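Local coordinates for autophagy protein 5 (Saccharomyces cerevisiae, PDB 2DYO) that takes part in autophagic vesicle formation and cytoplasm-to-vacuole transport, and is required for selective degradation of the nucleus and for mitophagy, at residues H263-L266 / Y267-Y270; I189-S192 / N193-S196. One frame throughout, in Å; residues are numbered along the deposited sequence.

Both contacts are local, each within a single run of eight residues. Contact 1 is the start of helix 266-273 in the second ubiquitin-like domain. Contact 2 is the last turns of helix 185-195 in the alpha-helical bundle region. One therefore opens a helix and the other closes one. Their centres lie about 19 Å apart, and their nearest atoms are about 7 Å apart, so they do not touch. Helix 142-159 links them: Tyr270 of contact 1 packs on its Val154 and Leu158, and contact 2 packs on its Trp151, Cys155 and Leu158. The same helix carries Lys152, the residue that is conjugated to ATG12, although that link is absent here.

Contact 1: residues H263-L266 / Y267-Y270; sequences HMLL and YDLY
Met264 lays its bent end over the first turn of helix 266-273, across Asp268 and Leu269. The segment covers the loop and N-terminal end of this helix, in the second ubiquitin-like domain, and Leu265 is its N-cap residue. The sulfur Met264 SD rests 3.8 Å from Leu269 CD1. The methyl Met264 CE is equally close to Asp268 CB, at 3.8 Å. Met264 crosses both side chains at about a right angle. Its CG is anti to the backbone N (chi1 164°), and bends at chi2 and chi3 bring the sulfur and methyl to the helix. An apolar side chain of the partner protein chain also packs on Met264.

Two backbone bonds start the helix. Leu269 N donates to Leu265 O at 2.9 Å. Tyr270 N donates to Leu266 O at 2.9 Å. The CB of Leu266 points away from residues 267-270, and its side chain packs on Ile223. Leu269 and Tyr270 both pack on Leu280 of strand 280-286, so the helix lies against the sheet of the domain. The hydroxyl of Tyr270 is hydrogen-bonded to Gly278 O and Arg274, which fixes the far end of its ring. Tyr267 makes a cation-pi contact with Arg199.

Leu265 and Asp268 lie side by side and point the same way on a partly exposed flank. The carboxylate is shared between two kinds of neighbour. Asp268 OD1 forms a salt bridge with Lys272, one turn further along the helix. The other oxygen sits against leucine carbons, with Asp268 OD2 3.7 Å from Leu265 CB and 3.4 Å from the methyl Leu265 CD1.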
ATOM      1  N   HIS A 263     -19.810   6.489 -11.903  1.00 22.08           N
ATOM      2  CA  HIS A 263     -20.255   5.613 -12.984  1.00 23.49           C
ATOM      3  C   HIS A 263     -19.208   4.572 -13.372  1.00 24.00           C
ATOM      4  O   HIS A 263     -19.450   3.728 -14.233  1.00 23.44           O
ATOM      5  CB  HIS A 263     -20.665   6.421 -14.224  1.00 26.08           C
ATOM      6  CG  HIS A 263     -19.583   7.303 -14.770  1.00 29.07           C
ATOM      7  ND1 HIS A 263     -19.364   8.583 -14.312  1.00 30.85           N
ATOM      8  CD2 HIS A 263     -18.681   7.096 -15.760  1.00 31.56           C
ATOM      9  CE1 HIS A 263     -18.377   9.132 -15.001  1.00 32.77           C
ATOM     10  NE2 HIS A 263     -17.945   8.252 -15.885  1.00 33.07           N
ATOM     11  N   MET A 264     -18.042   4.630 -12.741  1.00 23.35           N
ATOM     12  CA  MET A 264     -16.988   3.663 -13.041  1.00 24.89           C
ATOM     13  C   MET A 264     -17.443   2.241 -12.729  1.00 22.47           C
ATOM     14  O   MET A 264     -18.043   1.987 -11.683  1.00 20.50           O
ATOM     15  CB  MET A 264     -15.727   3.994 -12.237  1.00 28.32           C
ATOM     16  CG  MET A 264     -14.716   2.865 -12.179  1.00 34.31           C
ATOM     17  SD  MET A 264     -13.102   3.335 -12.811  1.00 40.83           S
ATOM     18  CE  MET A 264     -13.141   2.518 -14.396  1.00 41.07           C
ATOM     19  N   LEU A 265     -17.159   1.320 -13.645  1.00 21.48           N
ATOM     20  CA  LEU A 265     -17.516  -0.091 -13.480  1.00 21.30           C
ATOM     21  C   LEU A 265     -16.581  -0.749 -12.468  1.00 21.62           C
ATOM     22  O   LEU A 265     -15.358  -0.631 -12.572  1.00 19.43           O
ATOM     23  CB  LEU A 265     -17.405  -0.826 -14.817  1.00 21.47           C
ATOM     24  CG  LEU A 265     -18.415  -0.448 -15.903  1.00 24.00           C
ATOM     25  CD1 LEU A 265     -18.005  -1.071 -17.241  1.00 24.11           C
ATOM     26  CD2 LEU A 265     -19.799  -0.923 -15.488  1.00 23.07           C
ATOM     27  N   LEU A 266     -17.158  -1.452 -11.499  1.00 21.14           N
ATOM     28  CA  LEU A 266     -16.372  -2.113 -10.462  1.00 23.35           C
ATOM     29  C   LEU A 266     -15.381  -3.140 -11.009  1.00 23.30           C
ATOM     30  O   LEU A 266     -14.250  -3.223 -10.535  1.00 23.58           O
ATOM     31  CB  LEU A 266     -17.301  -2.774  -9.434  1.00 23.16           C
ATOM     32  CG  LEU A 266     -16.624  -3.331  -8.179  1.00 26.00           C
ATOM     33  CD1 LEU A 266     -15.898  -2.206  -7.446  1.00 26.12           C
ATOM     34  CD2 LEU A 266     -17.675  -3.969  -7.271  1.00 26.16           C
ATOM     35  N   TYR A 267     -15.790  -3.930 -11.995  1.00 25.27           N
ATOM     36  CA  TYR A 267     -14.869  -4.918 -12.559  1.00 28.75           C
ATOM     37  C   TYR A 267     -13.650  -4.213 -13.143  1.00 28.21           C
ATOM     38  O   TYR A 267     -12.516  -4.638 -12.928  1.00 26.12           O
ATOM     39  CB  TYR A 267     -15.537  -5.742 -13.664  1.00 34.92           C
ATOM     40  CG  TYR A 267     -14.537  -6.546 -14.468  1.00 39.87           C
ATOM     41  CD1 TYR A 267     -13.865  -7.627 -13.899  1.00 42.95           C
ATOM     42  CD2 TYR A 267     -14.214  -6.184 -15.775  1.00 43.04           C
ATOM     43  CE1 TYR A 267     -12.890  -8.326 -14.611  1.00 45.26           C
ATOM     44  CE2 TYR A 267     -13.244  -6.874 -16.496  1.00 45.86           C
ATOM     45  CZ  TYR A 267     -12.586  -7.943 -15.909  1.00 46.25           C
ATOM     46  OH  TYR A 267     -11.624  -8.627 -16.622  1.00 49.04           O
ATOM     47  N   ASP A 268     -13.894  -3.141 -13.894  1.00 27.23           N
ATOM     48  CA  ASP A 268     -12.810  -2.370 -14.493  1.00 28.19           C
ATOM     49  C   ASP A 268     -11.895  -1.812 -13.414  1.00 27.50           C
ATOM     50  O   ASP A 268     -10.671  -1.937 -13.490  1.00 26.48           O
ATOM     51  CB  ASP A 268     -13.368  -1.207 -15.315  1.00 34.10           C
ATOM     52  CG  ASP A 268     -13.522  -1.551 -16.774  1.00 37.88           C
ATOM     53  OD1 ASP A 268     -12.496  -1.864 -17.416  1.00 41.65           O
ATOM     54  OD2 ASP A 268     -14.662  -1.506 -17.281  1.00 41.74           O
ATOM     55  N   LEU A 269     -12.500  -1.187 -12.408  1.00 23.84           N
ATOM     56  CA  LEU A 269     -11.739  -0.602 -11.317  1.00 23.77           C
ATOM     57  C   LEU A 269     -10.844  -1.662 -10.680  1.00 22.85           C
ATOM     58  O   LEU A 269      -9.637  -1.464 -10.540  1.00 23.42           O
ATOM     59  CB  LEU A 269     -12.684  -0.006 -10.274  1.00 22.78           C
ATOM     60  CG  LEU A 269     -12.033   0.821  -9.163  1.00 24.11           C
ATOM     61  CD1 LEU A 269     -11.218   1.961  -9.764  1.00 23.31           C
ATOM     62  CD2 LEU A 269     -13.110   1.357  -8.247  1.00 24.48           C
ATOM     63  N   TYR A 270     -11.428  -2.793 -10.300  1.00 21.26           N
ATOM     64  CA  TYR A 270     -10.639  -3.856  -9.688  1.00 20.85           C
ATOM     65  C   TYR A 270      -9.535  -4.378 -10.604  1.00 20.46           C
ATOM     66  O   TYR A 270      -8.357  -4.367 -10.250  1.00 21.05           O
ATOM     67  CB  TYR A 270     -11.514  -5.044  -9.292  1.00 19.48           C
ATOM     68  CG  TYR A 270     -10.678  -6.178  -8.730  1.00 18.41           C
ATOM     69  CD1 TYR A 270     -10.220  -6.139  -7.414  1.00 17.91           C
ATOM     70  CD2 TYR A 270     -10.253  -7.231  -9.547  1.00 19.12           C
ATOM     71  CE1 TYR A 270      -9.353  -7.115  -6.924  1.00 19.80           C
ATOM     72  CE2 TYR A 270      -9.377  -8.216  -9.066  1.00 20.15           C
ATOM     73  CZ  TYR A 270      -8.932  -8.147  -7.752  1.00 20.40           C
ATOM     74  OH  TYR A 270      -8.053  -9.092  -7.272  1.00 20.50           O
TER

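Contact 2: residues I189-S192 / N193-S196; sequences IEIS and NKIS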
ATOM      1  N   ILE A 189       3.387  -9.381 -13.084  1.00 26.59           N
ATOM      2  CA  ILE A 189       2.244  -9.515 -13.982  1.00 28.84           C
ATOM      3  C   ILE A 189       2.023 -10.978 -14.362  1.00 30.44           C
ATOM      4  O   ILE A 189       0.889 -11.456 -14.423  1.00 31.05           O
ATOM      5  CB  ILE A 189       2.461  -8.699 -15.274  1.00 28.94           C
ATOM      6  CG1 ILE A 189       2.339  -7.202 -14.972  1.00 30.44           C
ATOM      7  CG2 ILE A 189       1.476  -9.144 -16.347  1.00 27.29           C
ATOM      8  CD1 ILE A 189       0.957  -6.779 -14.491  1.00 27.63           C
ATOM      9  N   GLU A 190       3.116 -11.686 -14.610  1.00 30.98           N
ATOM     10  CA  GLU A 190       3.047 -13.086 -14.994  1.00 31.19           C
ATOM     11  C   GLU A 190       2.344 -13.945 -13.958  1.00 30.62           C
ATOM     12  O   GLU A 190       1.393 -14.662 -14.275  1.00 29.83           O
ATOM     13  CB  GLU A 190       4.456 -13.636 -15.232  1.00 34.94           C
ATOM     14  CG  GLU A 190       4.472 -15.044 -15.802  1.00 41.57           C
ATOM     15  CD  GLU A 190       5.879 -15.564 -16.027  1.00 46.61           C
ATOM     16  OE1 GLU A 190       6.481 -16.108 -15.075  1.00 48.43           O
ATOM     17  OE2 GLU A 190       6.388 -15.411 -17.158  1.00 48.97           O
ATOM     18  N   ILE A 191       2.803 -13.874 -12.714  1.00 28.10           N
ATOM     19  CA  ILE A 191       2.204 -14.690 -11.668  1.00 28.41           C
ATOM     20  C   ILE A 191       0.817 -14.227 -11.222  1.00 27.90           C
ATOM     21  O   ILE A 191      -0.082 -15.053 -11.042  1.00 28.39           O
ATOM     22  CB  ILE A 191       3.130 -14.783 -10.435  1.00 29.20           C
ATOM     23  CG1 ILE A 191       4.509 -15.288 -10.863  1.00 31.01           C
ATOM     24  CG2 ILE A 191       2.548 -15.742  -9.411  1.00 29.96           C
ATOM     25  CD1 ILE A 191       4.479 -16.640 -11.541  1.00 34.82           C
ATOM     26  N   SER A 192       0.630 -12.921 -11.045  1.00 27.83           N
ATOM     27  CA  SER A 192      -0.676 -12.424 -10.607  1.00 28.27           C
ATOM     28  C   SER A 192      -1.769 -12.826 -11.593  1.00 29.03           C
ATOM     29  O   SER A 192      -2.872 -13.210 -11.195  1.00 28.91           O
ATOM     30  CB  SER A 192      -0.648 -10.898 -10.411  1.00 26.66           C
ATOM     31  OG  SER A 192      -0.242 -10.201 -11.579  1.00 24.45           O
ATOM     32  N   ASN A 193      -1.461 -12.759 -12.883  1.00 30.45           N
ATOM     33  CA  ASN A 193      -2.434 -13.141 -13.899  1.00 33.42           C
ATOM     34  C   ASN A 193      -2.747 -14.637 -13.837  1.00 33.48           C
ATOM     35  O   ASN A 193      -3.887 -15.046 -14.044  1.00 32.76           O
ATOM     36  CB  ASN A 193      -1.922 -12.756 -15.288  1.00 35.12           C
ATOM     37  CG  ASN A 193      -2.151 -11.287 -15.602  1.00 37.30           C
ATOM     38  OD1 ASN A 193      -1.598 -10.750 -16.560  1.00 40.33           O
ATOM     39  ND2 ASN A 193      -2.981 -10.633 -14.794  1.00 37.90           N
ATOM     40  N   LYS A 194      -1.734 -15.445 -13.539  1.00 34.80           N
ATOM     41  CA  LYS A 194      -1.906 -16.893 -13.437  1.00 36.29           C
ATOM     42  C   LYS A 194      -2.867 -17.280 -12.326  1.00 36.17           C
ATOM     43  O   LYS A 194      -3.598 -18.262 -12.447  1.00 35.27           O
ATOM     44  CB  LYS A 194      -0.571 -17.589 -13.157  1.00 39.23           C
ATOM     45  CG  LYS A 194       0.388 -17.656 -14.318  1.00 43.26           C
ATOM     46  CD  LYS A 194       1.501 -18.658 -14.021  1.00 45.04           C
ATOM     47  CE  LYS A 194       0.926 -20.035 -13.694  1.00 46.33           C
ATOM     48  NZ  LYS A 194       1.985 -21.070 -13.516  1.00 47.99           N
ATOM     49  N   ILE A 195      -2.845 -16.520 -11.234  1.00 35.85           N
ATOM     50  CA  ILE A 195      -3.709 -16.795 -10.093  1.00 37.67           C
ATOM     51  C   ILE A 195      -5.164 -16.617 -10.485  1.00 39.38           C
ATOM     52  O   ILE A 195      -6.037 -17.328  -9.991  1.00 39.69           O
ATOM     53  CB  ILE A 195      -3.390 -15.859  -8.908  1.00 37.72           C
ATOM     54  CG1 ILE A 195      -1.966 -16.114  -8.415  1.00 39.44           C
ATOM     55  CG2 ILE A 195      -4.395 -16.087  -7.780  1.00 37.87           C
ATOM     56  CD1 ILE A 195      -1.535 -15.214  -7.282  1.00 37.96           C
ATOM     57  N   SER A 196      -5.418 -15.656 -11.370  1.00 40.70           N
ATOM     58  CA  SER A 196      -6.768 -15.389 -11.856  1.00 43.59           C
ATOM     59  C   SER A 196      -6.776 -14.392 -13.007  1.00 44.63           C
ATOM     60  O   SER A 196      -6.276 -13.271 -12.879  1.00 44.68           O
ATOM     61  CB  SER A 196      -7.660 -14.858 -10.736  1.00 44.74           C
ATOM     62  OG  SER A 196      -8.995 -14.718 -11.200  1.00 44.17           O
TER
HETATM   63  O   HOH W   1      -5.322 -12.265 -10.483  1.00 33.96           O
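Asn193 lies alongside Ile189, one turn earlier on helix 185-195, and both side chains point the same way. The methyl Ile189 CG2 is 3.5 Å from the amide oxygen Asn193 OD1. On the backbone, Asn193 N donates to Ile189 O at 3.1 Å. Both side chains touch Lys8 of helix 4-12 on this partly exposed flank.

The tightly packed face carries Ile191, Ser192 and Ile195. All three rest on Phe176 of helix 170-182, and Ser192 and Ile195 also meet Trp151 of helix 142-159. Ser192 OG stands between its own backbone N and carbonyl carbon (chi1 57°), from where it bonds back to Phe188 O. This gives the buried hydroxyl a partner within its own helix. Ile195 CG1 comes within 3.4 Å of the carbonyl oxygen Ile191 O, and Ile195 N bonds to that same oxygen.

The opposite character appears at Glu190 and Lys194, both exposed. Their charged ends stay apart, with Glu190 OE1 6.9 Å from Lys194 NZ. Glu190 OE1 has a long, weak ion pair with Lys175. Lys194 forms a salt bridge with Glu172, after its CG passes 3.2 Å from Glu190 O. The backbone bond Lys194 N to Glu190 O is weak.

At the end, Ser196 leaves helical geometry. Weak bonds run from Ile195 N to Ser192 O and from Ser196 N to Asn193 O. One water donates to Ser192 O at 2.7 Å and to Ser196 O. Ser196 OG bonds to Asn159. The arrangement is the C-terminal end of a helix in an alpha-helical bundle, with a water bridging carbonyls four residues apart.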